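Local structure of putative trimethylamine methyltransferase (Rhizobium meliloti, 4YYC) at residues Arg355-Ser359 and Asn379-Leu383. The protein probably acts as a methyltransferase of the trimethylamine methyltransferase type. Sequence-based numbering, arbitrary orientation. Where two conformers were deposited one is given.
Sequences RTGGS and NMTLL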
ATOM      1  N   ARG A 355       3.491 -13.965 -11.772  1.00 14.35           N
ATOM      2  CA  ARG A 355       4.595 -13.356 -11.032  1.00 14.36           C
ATOM      3  C   ARG A 355       4.683 -11.893 -11.424  1.00 14.23           C
ATOM      4  O   ARG A 355       4.617 -11.541 -12.589  1.00 14.37           O
ATOM      5  CB  ARG A 355       5.939 -14.031 -11.388  1.00 14.48           C
ATOM      6  CG  ARG A 355       7.203 -13.317 -10.898  1.00 14.42           C
ATOM      7  CD  ARG A 355       7.809 -12.430 -11.965  1.00 14.70           C
ATOM      8  NE  ARG A 355       8.672 -11.403 -11.419  1.00 14.73           N
ATOM      9  CZ  ARG A 355       9.726 -10.884 -12.036  1.00 14.61           C
ATOM     10  NH1 ARG A 355      10.200 -11.365 -13.177  1.00 15.23           N
ATOM     11  NH2 ARG A 355      10.359  -9.875 -11.465  1.00 14.63           N
ATOM     12  N   THR A 356       4.795 -11.027 -10.425  1.00 13.89           N
ATOM     13  CA  THR A 356       5.034  -9.592 -10.608  1.00 14.17           C
ATOM     14  C   THR A 356       5.400  -9.007  -9.237  1.00 13.84           C
ATOM     15  O   THR A 356       5.432  -9.694  -8.240  1.00 13.51           O
ATOM     16  CB  THR A 356       3.820  -8.792 -11.191  1.00 14.69           C
ATOM     17  OG1 THR A 356       4.287  -7.531 -11.729  1.00 15.99           O
ATOM     18  CG2 THR A 356       2.761  -8.503 -10.150  1.00 14.71           C
ATOM     19  N   GLY A 357       5.717  -7.734  -9.233  1.00 13.76           N
ATOM     20  CA  GLY A 357       5.810  -6.982  -7.983  1.00 13.52           C
ATOM     21  C   GLY A 357       6.970  -7.286  -7.100  1.00 13.70           C
ATOM     22  O   GLY A 357       8.082  -7.597  -7.570  1.00 14.10           O
ATOM     23  N   GLY A 358       6.703  -7.256  -5.815  1.00 12.96           N
ATOM     24  CA  GLY A 358       7.758  -7.336  -4.814  1.00 12.79           C
ATOM     25  C   GLY A 358       7.945  -6.018  -4.089  1.00 12.86           C
ATOM     26  O   GLY A 358       7.091  -5.147  -4.132  1.00 13.19           O
ATOM     27  N   SER A 359       8.990  -5.942  -3.281  1.00 12.66           N
ATOM     28  CA  SER A 359       9.326  -4.742  -2.493  1.00 12.56           C
ATOM     29  C   SER A 359      10.344  -3.915  -3.280  1.00 12.72           C
ATOM     30  O   SER A 359      11.563  -3.894  -2.977  1.00 12.60           O
ATOM     31  CB  SER A 359       9.827  -5.153  -1.101  1.00 12.87           C
ATOM     32  OG  SER A 359       8.790  -5.829  -0.370  1.00 13.32           O
ATOM     33  N   ASN A 379       1.866  -3.891  -1.606  1.00 13.12           N
ATOM     34  CA  ASN A 379       0.421  -3.947  -1.387  0.50 13.73           C
ATOM     35  C   ASN A 379      -0.318  -4.345  -2.679  1.00 13.75           C
ATOM     36  O   ASN A 379      -1.217  -5.156  -2.635  1.00 13.99           O
ATOM     37  CB  ASN A 379      -0.101  -2.633  -0.756  0.50 13.82           C
ATOM     38  CG  ASN A 379       0.227  -2.531   0.739  0.50 14.31           C
ATOM     39  OD1 ASN A 379      -0.163  -3.385   1.564  0.50 15.70           O
ATOM     40  ND2 ASN A 379       0.917  -1.463   1.106  0.50 14.15           N
HETATM   41  N   MSE A 380       0.088  -3.814  -3.811  1.00 13.55           N
HETATM   42  CA  MSE A 380      -0.477  -4.233  -5.113  1.00 14.02           C
HETATM   43  C   MSE A 380      -0.201  -5.697  -5.323  1.00 13.66           C
HETATM   44  O   MSE A 380      -1.057  -6.459  -5.759  1.00 13.82           O
HETATM   45  CB  MSE A 380       0.072  -3.363  -6.240  1.00 14.78           C
HETATM   46  CG  MSE A 380      -0.243  -3.829  -7.644  1.00 15.66           C
HETATM   47 SE   MSE A 380       0.832  -5.322  -8.269  1.00 17.64          SE
HETATM   48  CE  MSE A 380       2.529  -4.364  -8.393  1.00 17.27           C
ATOM     49  N   THR A 381       0.994  -6.147  -4.934  1.00 13.46           N
ATOM     50  CA  THR A 381       1.398  -7.526  -5.232  1.00 13.45           C
ATOM     51  C   THR A 381       0.434  -8.489  -4.556  1.00 13.88           C
ATOM     52  O   THR A 381      -0.050  -9.456  -5.149  1.00 13.91           O
ATOM     53  CB  THR A 381       2.840  -7.770  -4.741  1.00 13.38           C
ATOM     54  OG1 THR A 381       3.736  -6.883  -5.427  1.00 13.15           O
ATOM     55  CG2 THR A 381       3.285  -9.179  -4.964  1.00 13.86           C
ATOM     56  N   LEU A 382       0.099  -8.191  -3.302  1.00 13.92           N
ATOM     57  CA  LEU A 382      -0.817  -9.075  -2.575  1.00 14.76           C
ATOM     58  C   LEU A 382      -2.234  -8.938  -3.125  1.00 14.66           C
ATOM     59  O   LEU A 382      -2.936  -9.946  -3.356  1.00 14.72           O
ATOM     60  CB  LEU A 382      -0.834  -8.728  -1.100  1.00 16.06           C
ATOM     61  CG  LEU A 382      -1.777  -9.607  -0.253  1.00 17.69           C
ATOM     62  CD1 LEU A 382      -1.230 -10.996  -0.166  1.00 18.60           C
ATOM     63  CD2 LEU A 382      -2.005  -9.016   1.119  1.00 19.21           C
ATOM     64  N   LEU A 383      -2.695  -7.717  -3.306  1.00 14.60           N
ATOM     65  CA  LEU A 383      -4.096  -7.511  -3.672  1.00 15.21           C
ATOM     66  C   LEU A 383      -4.399  -7.958  -5.088  1.00 15.29           C
ATOM     67  O   LEU A 383      -5.533  -8.360  -5.387  1.00 15.03           O
ATOM     68  CB  LEU A 383      -4.492  -6.041  -3.474  1.00 16.18           C
ATOM     69  CG  LEU A 383      -4.423  -5.560  -2.026  1.00 16.85           C
ATOM     70  CD1 LEU A 383      -4.870  -4.133  -1.983  1.00 18.08           C
ATOM     71  CD2 LEU A 383      -5.277  -6.388  -1.121  1.00 17.75           C
TER
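The hydroxyl of T381 receives the backbone N-H of G358 in a nearly straight hydrogen bond, 3.0 Å from G358 N to T381 OG1 with an angle of 165° at the hydrogen. T381 OG1 also lies 3.3 Å from G357 CA, close enough that a side chain on G357 would run into it; the positive phi of G357 likewise suits glycine, and at G358 a CB would jam against the carbonyl O of G357. On the other branch of T381, CG2 rests 4.0 Å from T356 O. Next to T381, selenomethionine M380 bends at chi2 and chi3 and brings its far end back to the loop: SE lies 4.2 Å from T356 CG2, the two side chains crossing at about a right angle, and CE reaches G357 CA at 4.2 Å. With chi1 at -61°, OG1 of T381 sits beside its own backbone N, where it also donates to T377 O one turn earlier. A valine at T381 would probably leave the buried G358 N-H without this acceptor and T377 O without its hydroxyl partner. T356 turns its own hydroxyl to S340 and the T317 carbonyl. The contact packs the loop after strand 354-355, which runs parallel to strand 313-322, against the last turn of helix 368-383, the next helix in the chain, a beta-alpha unit consistent with the family's TIM-barrel fold; helix 334-350 covers M380, and V389 of strand 388-389 touches T381.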